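Local coordinates for reticulocyte binding protein (Streptococcus agalactiae COH1, PDB 3FAW) that probably hydrolyses alpha-1,6-glucosidic linkages in pullulan and related alpha-glucans, acting as a pullulanase at the streptococcal cell surface, at residues T294-S299 and Y358-K363; V244-L249 and A367-L372; V38-A43 and I51-T56. All coordinates share one frame; numbering follows the deposited sequence.

Contact 1 (T294-S299 and Y358-K363); sequences TFAAFS and YSEKPK. With CA (calcium ion), chain B.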
loop_
_atom_site.group_PDB
_atom_site.type_symbol
_atom_site.label_atom_id
_atom_site.label_comp_id
_atom_site.label_asym_id
_atom_site.label_seq_id
_atom_site.Cartn_x
_atom_site.Cartn_y
_atom_site.Cartn_z
ATOM N N THR A 294 1.261 -19.860 -2.301
ATOM C CA THR A 294 0.416 -19.557 -3.456
ATOM C C THR A 294 -0.978 -19.122 -3.011
ATOM O O THR A 294 -1.349 -19.304 -1.848
ATOM C CB THR A 294 0.274 -20.786 -4.390
ATOM O OG1 THR A 294 -0.388 -21.851 -3.696
ATOM C CG2 THR A 294 1.643 -21.271 -4.888
ATOM N N PHE A 295 -1.741 -18.544 -3.944
ATOM C CA PHE A 295 -3.151 -18.202 -3.714
ATOM C C PHE A 295 -3.953 -19.426 -3.274
ATOM O O PHE A 295 -4.799 -19.332 -2.382
ATOM C CB PHE A 295 -3.805 -17.630 -4.987
ATOM C CG PHE A 295 -3.208 -16.327 -5.469
ATOM C CD1 PHE A 295 -3.070 -15.244 -4.610
ATOM C CD2 PHE A 295 -2.812 -16.178 -6.793
ATOM C CE1 PHE A 295 -2.524 -14.045 -5.055
ATOM C CE2 PHE A 295 -2.272 -14.982 -7.244
ATOM C CZ PHE A 295 -2.131 -13.912 -6.371
ATOM N N ALA A 296 -3.683 -20.561 -3.916
ATOM C CA ALA A 296 -4.388 -21.818 -3.654
ATOM C C ALA A 296 -4.114 -22.380 -2.253
ATOM O O ALA A 296 -5.000 -22.985 -1.644
ATOM C CB ALA A 296 -4.026 -22.853 -4.718
ATOM N N ALA A 297 -2.892 -22.191 -1.752
ATOM C CA ALA A 297 -2.542 -22.602 -0.386
ATOM C C ALA A 297 -3.178 -21.668 0.651
ATOM O O ALA A 297 -3.696 -22.125 1.678
ATOM C CB ALA A 297 -1.020 -22.637 -0.210
ATOM N N PHE A 298 -3.134 -20.364 0.376
ATOM C CA PHE A 298 -3.734 -19.351 1.259
ATOM C C PHE A 298 -5.178 -19.710 1.624
ATOM O O PHE A 298 -5.580 -19.571 2.779
ATOM C CB PHE A 298 -3.690 -17.968 0.590
ATOM C CG PHE A 298 -3.811 -16.806 1.553
ATOM C CD1 PHE A 298 -2.720 -15.977 1.794
ATOM C CD2 PHE A 298 -5.015 -16.529 2.197
ATOM C CE1 PHE A 298 -2.822 -14.894 2.664
ATOM C CE2 PHE A 298 -5.124 -15.449 3.076
ATOM C CZ PHE A 298 -4.022 -14.629 3.306
ATOM N N SER A 299 -5.952 -20.173 0.641
ATOM C CA SER A 299 -7.359 -20.544 0.867
ATOM C C SER A 299 -7.536 -21.669 1.895
ATOM O O SER A 299 -8.563 -21.735 2.584
ATOM C CB SER A 299 -8.035 -20.946 -0.445
ATOM O OG SER A 299 -7.423 -22.094 -0.996
ATOM N N TYR A 358 2.788 -16.167 -7.059
ATOM C CA TYR A 358 1.768 -16.800 -6.221
ATOM C C TYR A 358 0.878 -17.766 -6.995
ATOM O O TYR A 358 -0.152 -18.226 -6.485
ATOM C CB TYR A 358 0.943 -15.719 -5.520
ATOM C CG TYR A 358 1.822 -14.681 -4.869
ATOM C CD1 TYR A 358 2.869 -15.062 -4.029
ATOM C CD2 TYR A 358 1.638 -13.321 -5.111
ATOM C CE1 TYR A 358 3.690 -14.127 -3.437
ATOM C CE2 TYR A 358 2.452 -12.374 -4.514
ATOM C CZ TYR A 358 3.481 -12.786 -3.681
ATOM O OH TYR A 358 4.304 -11.865 -3.087
ATOM N N SER A 359 1.307 -18.096 -8.211
ATOM C CA SER A 359 0.599 -19.034 -9.072
ATOM C C SER A 359 1.280 -20.396 -9.048
ATOM O O SER A 359 2.512 -20.493 -9.028
ATOM C CB SER A 359 0.564 -18.500 -10.508
ATOM O OG SER A 359 0.051 -19.467 -11.412
ATOM N N GLU A 360 0.472 -21.450 -9.056
ATOM C CA GLU A 360 0.998 -22.811 -9.169
ATOM C C GLU A 360 1.531 -23.095 -10.577
ATOM O O GLU A 360 2.411 -23.937 -10.751
ATOM C CB GLU A 360 -0.070 -23.829 -8.770
ATOM C CG GLU A 360 -0.369 -23.810 -7.277
ATOM C CD GLU A 360 -1.229 -24.970 -6.839
ATOM O OE1 GLU A 360 -2.348 -25.103 -7.373
ATOM O OE2 GLU A 360 -0.789 -25.740 -5.958
ATOM N N LYS A 361 1.014 -22.370 -11.570
ATOM C CA LYS A 361 1.400 -22.560 -12.969
ATOM C C LYS A 361 1.780 -21.234 -13.637
ATOM O O LYS A 361 1.052 -20.745 -14.499
ATOM C CB LYS A 361 0.251 -23.227 -13.734
ATOM C CG LYS A 361 -0.140 -24.588 -13.188
ATOM C CD LYS A 361 -1.126 -25.295 -14.100
ATOM C CE LYS A 361 -0.430 -25.986 -15.270
ATOM N NZ LYS A 361 -1.385 -26.763 -16.106
ATOM N N PRO A 362 2.931 -20.652 -13.247
ATOM C CA PRO A 362 3.343 -19.337 -13.772
ATOM C C PRO A 362 3.527 -19.267 -15.302
ATOM O O PRO A 362 3.406 -18.190 -15.887
ATOM C CB PRO A 362 4.672 -19.062 -13.047
ATOM C CG PRO A 362 5.133 -20.390 -12.542
ATOM C CD PRO A 362 3.908 -21.196 -12.285
ATOM N N LYS A 363 3.814 -20.403 -15.932
ATOM C CA LYS A 363 3.972 -20.470 -17.387
ATOM C C LYS A 363 2.639 -20.417 -18.152
ATOM O O LYS A 363 2.640 -20.239 -19.368
ATOM C CB LYS A 363 4.784 -21.717 -17.776
ATOM C CG LYS A 363 6.256 -21.603 -17.384
ATOM C CD LYS A 363 6.922 -22.950 -17.153
ATOM C CE LYS A 363 7.117 -23.721 -18.433
ATOM N NZ LYS A 363 7.902 -24.970 -18.223
HETATM CA CA CA B . 3.168 -20.467 -21.553
HETATM O O HOH W 1 -2.237 -20.279 -6.686
HETATM O O HOH W 2 4.139 -22.706 -21.388
HETATM O O HOH W 3 5.517 -20.038 -21.392
HETATM O O HOH W 4 1.238 -21.979 -21.845
HETATM O O HOH W 5 1.191 -19.296 -22.580
#
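Phe295 N donates to Tyr358 O across the contact, 3.0 Å away and nearly straight (166°), in the carbonyl plane. The same oxygen receives a second bond from a water (2.9 Å), and that water in turn accepts from Ala296 N. Two amides of the first helical turn, which have no carbonyl within the helix to bind, thus depend on Tyr358 O, one directly and one through water. The next amide, Ala297 N, is capped by Thr294 OG1 at 3.2 Å. With chi1 at 63° the Thr294 hydroxyl swings over the helix start, as suits an N-cap threonine, and it also bonds Gln291 O.

Helix 295-298 lies between the first two strands of the (beta/alpha)8 barrel of the alpha-amylase family, and 358-363 belongs to the long loop after the second strand, so the pairing fastens that loop to the helical layer around the barrel.

Aromatic packing accompanies the polar bonds. Tyr358 CB sits above the centre of the Phe295 ring, 3.7 Å from its centroid, in a CH-pi contact. The Tyr358 ring turns an edge toward the same face of Phe295, an offset edge-to-face pair with planes at 67°, while Tyr358 OH bonds Tyr321. Phenylalanine suits this buried place, packing also on Leu372 and Leu375 of helix 367-381.

At the partly exposed margin, Glu360 CG meets Thr294 CG2 at 4.0 Å, and its OE1 passes beside Ala296 CB; OE2 is taken by Gln291 N. Farther along the loop Lys363 O binds a calcium ion at 2.3 Å. Four waters, Lys165 O and Tyr202 OH complete its shell, tying the loop to the CBM48-like region.

Contact 2 (V244-L249 and A367-L372); sequences VNPSQL and ARIAEL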
loop_
_atom_site.group_PDB
_atom_site.type_symbol
_atom_site.label_atom_id
_atom_site.label_comp_id
_atom_site.label_asym_id
_atom_site.label_seq_id
_atom_site.Cartn_x
_atom_site.Cartn_y
_atom_site.Cartn_z
ATOM N N VAL A 244 -4.797 -12.765 -22.875
ATOM C CA VAL A 244 -5.751 -13.491 -22.035
ATOM C C VAL A 244 -7.144 -12.856 -22.047
ATOM O O VAL A 244 -7.317 -11.696 -22.442
ATOM C CB VAL A 244 -5.268 -13.589 -20.559
ATOM C CG1 VAL A 244 -4.043 -14.487 -20.450
ATOM C CG2 VAL A 244 -4.985 -12.197 -19.979
ATOM N N ASN A 245 -8.127 -13.636 -21.599
ATOM C CA ASN A 245 -9.510 -13.191 -21.467
ATOM C C ASN A 245 -9.981 -13.380 -20.016
ATOM O O ASN A 245 -10.554 -14.422 -19.674
ATOM C CB ASN A 245 -10.408 -13.965 -22.444
ATOM C CG ASN A 245 -11.780 -13.323 -22.623
ATOM O OD1 ASN A 245 -12.275 -12.618 -21.742
ATOM N ND2 ASN A 245 -12.401 -13.569 -23.774
ATOM N N PRO A 246 -9.724 -12.375 -19.153
ATOM C CA PRO A 246 -10.055 -12.424 -17.723
ATOM C C PRO A 246 -11.471 -12.903 -17.399
ATOM O O PRO A 246 -11.650 -13.713 -16.488
ATOM C CB PRO A 246 -9.869 -10.968 -17.281
ATOM C CG PRO A 246 -8.797 -10.462 -18.167
ATOM C CD PRO A 246 -9.062 -11.102 -19.502
ATOM N N SER A 247 -12.456 -12.412 -18.149
ATOM C CA SER A 247 -13.873 -12.704 -17.886
ATOM C C SER A 247 -14.227 -14.188 -18.014
ATOM O O SER A 247 -15.180 -14.659 -17.390
ATOM C CB SER A 247 -14.767 -11.875 -18.819
ATOM O OG SER A 247 -14.507 -12.171 -20.180
ATOM N N GLN A 248 -13.450 -14.919 -18.813
ATOM C CA GLN A 248 -13.678 -16.343 -19.021
ATOM C C GLN A 248 -13.068 -17.213 -17.907
ATOM O O GLN A 248 -13.362 -18.402 -17.831
ATOM C CB GLN A 248 -13.134 -16.769 -20.393
ATOM C CG GLN A 248 -13.880 -16.141 -21.577
ATOM C CD GLN A 248 -13.380 -16.626 -22.930
ATOM O OE1 GLN A 248 -12.240 -17.070 -23.062
ATOM N NE2 GLN A 248 -14.237 -16.542 -23.943
ATOM N N LEU A 249 -12.244 -16.618 -17.042
ATOM C CA LEU A 249 -11.473 -17.377 -16.043
ATOM C C LEU A 249 -12.016 -17.228 -14.619
ATOM O O LEU A 249 -12.607 -16.208 -14.266
ATOM C CB LEU A 249 -10.005 -16.939 -16.070
ATOM C CG LEU A 249 -9.323 -16.926 -17.439
ATOM C CD1 LEU A 249 -7.958 -16.229 -17.362
ATOM C CD2 LEU A 249 -9.188 -18.343 -17.992
ATOM N N ALA A 367 -3.816 -18.830 -15.579
ATOM C CA ALA A 367 -3.957 -19.503 -14.285
ATOM C C ALA A 367 -4.069 -18.529 -13.108
ATOM O O ALA A 367 -4.999 -18.629 -12.314
ATOM C CB ALA A 367 -2.800 -20.466 -14.067
ATOM N N ARG A 368 -3.137 -17.584 -13.010
ATOM C CA ARG A 368 -3.088 -16.645 -11.875
ATOM C C ARG A 368 -4.348 -15.796 -11.708
ATOM O O ARG A 368 -4.719 -15.455 -10.584
ATOM C CB ARG A 368 -1.857 -15.740 -11.967
ATOM C CG ARG A 368 -1.825 -14.851 -13.215
ATOM C CD ARG A 368 -0.606 -15.133 -14.039
ATOM N NE ARG A 368 0.398 -14.098 -13.989
ATOM C CZ ARG A 368 1.670 -14.266 -14.338
ATOM N NH1 ARG A 368 2.138 -15.448 -14.731
ATOM N NH2 ARG A 368 2.488 -13.241 -14.271
ATOM N N ILE A 369 -4.989 -15.452 -12.822
ATOM C CA ILE A 369 -6.258 -14.732 -12.804
ATOM C C ILE A 369 -7.337 -15.625 -12.186
ATOM O O ILE A 369 -8.101 -15.186 -11.316
ATOM C CB ILE A 369 -6.670 -14.287 -14.233
ATOM C CG1 ILE A 369 -5.692 -13.229 -14.753
ATOM C CG2 ILE A 369 -8.111 -13.750 -14.250
ATOM C CD1 ILE A 369 -5.901 -12.844 -16.212
ATOM N N ALA A 370 -7.379 -16.879 -12.634
ATOM C CA ALA A 370 -8.303 -17.871 -12.088
ATOM C C ALA A 370 -7.996 -18.186 -10.616
ATOM O O ALA A 370 -8.904 -18.349 -9.803
ATOM C CB ALA A 370 -8.252 -19.146 -12.924
ATOM N N GLU A 371 -6.711 -18.260 -10.279
ATOM C CA GLU A 371 -6.285 -18.577 -8.914
ATOM C C GLU A 371 -6.592 -17.473 -7.892
ATOM O O GLU A 371 -6.968 -17.776 -6.761
ATOM C CB GLU A 371 -4.792 -18.894 -8.892
ATOM C CG GLU A 371 -4.427 -20.200 -9.576
ATOM C CD GLU A 371 -2.947 -20.294 -9.871
ATOM O OE1 GLU A 371 -2.416 -19.406 -10.571
ATOM O OE2 GLU A 371 -2.308 -21.251 -9.397
ATOM N N LEU A 372 -6.427 -16.205 -8.279
ATOM C CA LEU A 372 -6.753 -15.091 -7.376
ATOM C C LEU A 372 -8.269 -14.937 -7.218
ATOM O O LEU A 372 -8.758 -14.681 -6.121
ATOM C CB LEU A 372 -6.123 -13.773 -7.849
ATOM C CG LEU A 372 -6.357 -12.554 -6.934
ATOM C CD1 LEU A 372 -5.881 -12.829 -5.500
ATOM C CD2 LEU A 372 -5.680 -11.300 -7.486
#
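Ile369 is the hub of this contact, meeting Val244, Pro246 and Leu249. Its CG1 lies anti to its own carbonyl carbon and the chain then runs extended (chi2 173°), which carries CD1 away from the helix to meet Val244 CG2 tip to tip at 3.9 Å. The same methyl lies 4.2 Å from Pro246 CG. Closer to the backbone, Leu249 slants across the isoleucine, with its CD1 3.9 Å from Ile369 CB and its CB 4.1 Å from Ile369 CG2. A beta-branched residue suits the place: the long arm reaches Val244 and Pro246 as well as the tip of Leu249, while CG2 lies mainly against Leu249.

Beyond this tight part the packing thins. Leu249 CB and Ala370 CB are 4.2 Å apart; the small alanine lets the loop approach the helix closely here, yet both residues are partly exposed. No hydrogen bond joins the two segments, so the contact is purely apolar. Ser247 and Gln248 occupy the exposed outer side of a short 3-10 turn, which Pro246 suits by starting it with a fixed phi. Leu249 N closes the turn on Pro246 O at 3.0 Å, and this presents Leu249 inward. Lys373 NZ, just beyond 367-372 on the same helix, bonds both Pro246 O and Leu249 O and supplies the polar link that the apolar surfaces lack.

Segment 244-249 leads from strand 241-242 of the antiparallel sheet that precedes the barrel toward 269-273, the first barrel strand. It packs on the start of helix 367-381, which runs on to barrel strand 385-390, while helix 432-449 touches Pro246 through Tyr444 and Glu448 and Ile369 through Phe449.

Contact 3 (V38-A43 and I51-T56); sequences VQLKDA and IQASFT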
loop_
_atom_site.group_PDB
_atom_site.type_symbol
_atom_site.label_atom_id
_atom_site.label_comp_id
_atom_site.label_asym_id
_atom_site.label_seq_id
_atom_site.Cartn_x
_atom_site.Cartn_y
_atom_site.Cartn_z
ATOM N N VAL A 38 23.637 36.603 -22.643
ATOM C CA VAL A 38 22.311 36.084 -22.976
ATOM C C VAL A 38 22.440 34.933 -23.976
ATOM O O VAL A 38 22.911 35.134 -25.099
ATOM C CB VAL A 38 21.409 37.188 -23.569
ATOM C CG1 VAL A 38 20.056 36.620 -23.987
ATOM C CG2 VAL A 38 21.230 38.323 -22.566
ATOM N N GLN A 39 22.039 33.733 -23.552
ATOM C CA GLN A 39 22.095 32.538 -24.398
ATOM C C GLN A 39 20.867 31.646 -24.196
ATOM O O GLN A 39 20.421 31.438 -23.067
ATOM C CB GLN A 39 23.362 31.730 -24.105
ATOM C CG GLN A 39 24.664 32.483 -24.359
ATOM C CD GLN A 39 25.900 31.634 -24.108
ATOM O OE1 GLN A 39 25.809 30.503 -23.631
ATOM N NE2 GLN A 39 27.064 32.184 -24.430
ATOM N N LEU A 40 20.341 31.120 -25.301
ATOM C CA LEU A 40 19.183 30.220 -25.295
ATOM C C LEU A 40 19.564 28.837 -24.749
ATOM O O LEU A 40 20.579 28.266 -25.156
ATOM C CB LEU A 40 18.632 30.093 -26.723
ATOM C CG LEU A 40 17.354 29.291 -26.986
ATOM C CD1 LEU A 40 16.140 29.936 -26.320
ATOM C CD2 LEU A 40 17.135 29.161 -28.492
ATOM N N LYS A 41 18.747 28.308 -23.835
ATOM C CA LYS A 41 19.012 27.021 -23.178
ATOM C C LYS A 41 18.101 25.905 -23.699
ATOM O O LYS A 41 18.570 24.836 -24.097
ATOM C CB LYS A 41 18.826 27.151 -21.662
ATOM C CG LYS A 41 19.843 28.047 -20.975
ATOM C CD LYS A 41 19.536 28.209 -19.483
ATOM C CE LYS A 41 19.993 27.013 -18.658
ATOM N NZ LYS A 41 21.475 26.978 -18.481
ATOM N N ASP A 42 16.796 26.159 -23.669
ATOM C CA ASP A 42 15.800 25.188 -24.118
ATOM C C ASP A 42 14.477 25.885 -24.437
ATOM O O ASP A 42 14.363 27.107 -24.315
ATOM C CB ASP A 42 15.604 24.097 -23.057
ATOM C CG ASP A 42 15.214 24.660 -21.699
ATOM O OD1 ASP A 42 14.039 25.052 -21.525
ATOM O OD2 ASP A 42 16.085 24.701 -20.801
ATOM N N ALA A 43 13.487 25.103 -24.855
ATOM C CA ALA A 43 12.178 25.643 -25.203
ATOM C C ALA A 43 11.095 24.572 -25.145
ATOM O O ALA A 43 11.355 23.395 -25.418
ATOM C CB ALA A 43 12.221 26.270 -26.585
ATOM N N ILE A 51 5.065 29.435 -27.172
ATOM C CA ILE A 51 6.289 28.697 -26.857
ATOM C C ILE A 51 7.122 29.451 -25.817
ATOM O O ILE A 51 7.428 30.626 -26.000
ATOM C CB ILE A 51 7.153 28.468 -28.120
ATOM C CG1 ILE A 51 6.467 27.468 -29.058
ATOM C CG2 ILE A 51 8.556 27.971 -27.743
ATOM C CD1 ILE A 51 7.249 27.176 -30.324
ATOM N N GLN A 52 7.482 28.775 -24.727
ATOM C CA GLN A 52 8.358 29.373 -23.714
ATOM C C GLN A 52 9.805 28.925 -23.922
ATOM O O GLN A 52 10.088 27.729 -23.985
ATOM C CB GLN A 52 7.880 29.066 -22.286
ATOM C CG GLN A 52 7.741 27.597 -21.915
ATOM C CD GLN A 52 7.531 27.393 -20.424
ATOM O OE1 GLN A 52 6.931 28.232 -19.744
ATOM N NE2 GLN A 52 8.024 26.272 -19.908
ATOM N N ALA A 53 10.705 29.901 -24.049
ATOM C CA ALA A 53 12.129 29.653 -24.269
ATOM C C ALA A 53 12.917 30.091 -23.045
ATOM O O ALA A 53 12.813 31.245 -22.617
ATOM C CB ALA A 53 12.617 30.412 -25.498
ATOM N N SER A 54 13.708 29.178 -22.490
ATOM C CA SER A 54 14.506 29.476 -21.303
ATOM C C SER A 54 15.892 29.989 -21.694
ATOM O O SER A 54 16.539 29.444 -22.592
ATOM C CB SER A 54 14.632 28.241 -20.418
ATOM O OG SER A 54 15.261 28.570 -19.196
ATOM N N PHE A 55 16.335 31.041 -21.013
ATOM C CA PHE A 55 17.641 31.648 -21.260
ATOM C C PHE A 55 18.505 31.588 -20.004
ATOM O O PHE A 55 17.998 31.378 -18.900
ATOM C CB PHE A 55 17.470 33.109 -21.700
ATOM C CG PHE A 55 17.006 33.269 -23.124
ATOM C CD1 PHE A 55 17.878 33.725 -24.106
ATOM C CD2 PHE A 55 15.699 32.957 -23.485
ATOM C CE1 PHE A 55 17.452 33.872 -25.425
ATOM C CE2 PHE A 55 15.268 33.098 -24.800
ATOM C CZ PHE A 55 16.145 33.556 -25.771
ATOM N N THR A 56 19.812 31.760 -20.184
ATOM C CA THR A 56 20.732 31.939 -19.058
ATOM C C THR A 56 20.309 33.169 -18.249
ATOM O O THR A 56 20.232 33.121 -17.020
ATOM C CB THR A 56 22.189 32.128 -19.537
ATOM O OG1 THR A 56 22.234 33.146 -20.547
ATOM C CG2 THR A 56 22.749 30.825 -20.104
#
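Leu40 and Phe55 face each other in a beta hairpin whose strands, 40-47 and 50-55, form an antiparallel pairing interrupted by a classic beta bulge. There two residues, Lys41 and Asp42, sit opposite Ser54 alone: Lys41 N reaches Ser54 O at 2.8 Å, whereas Asp42 N makes only a weak bond to the same oxygen (3.5 Å). Ser54 N answers by donating to Asp42 O, approaching from above the carbonyl plane.

Apolar side chains, large and small, fill the buried face. Leu40 CG is anti to its backbone N (chi1 -175°), which, together with chi2 of 65°, lays CD1 over one face of the Phe55 ring, 4.0 Å from the centroid; the small Ala53 lets CD1 come within 3.6 Å of its CB. Val38 CG1 adds a contact at Phe55 CD1. On the other, more exposed face the Asp42 carboxylate lies beside Ser54 CB and has its OD1 held by Gln44 NE2.

Strands 114-120 and 93-98 flank the hairpin and hold it by backbone bonds; Tyr111 of strand 108-111 meets Phe55 edge-to-face. At the open end, Thr56 N donates to Gln39 O and Thr56 OG1, also bonded to Gln37 O, accepts from Gln39 N at 3.1 Å.

Overall arrangement
Contact 3 comes first along the chain, a local hairpin in the N-terminal seven-stranded sheet, far from the catalytic barrel: its centre lies about 55 Å from that of contact 1 and about 52 Å from that of contact 2. The other two are neighbours, with centres about 12 Å apart, and contact 1 is nested within the loop closed by contact 2. Helix 367-381 unites them, since Glu371 probably hydrogen-bonds Ser359 and Glu360 of contact 1 while Leu372 packs on Phe295. Contact 1 fixes a loop within the barrel domain, contact 2 packs the linker from the preceding beta domain against it, and the calcium ion at Lys363 reaches that domain, whereas contact 3 belongs to the distant N-terminal domain of a multidomain enzyme.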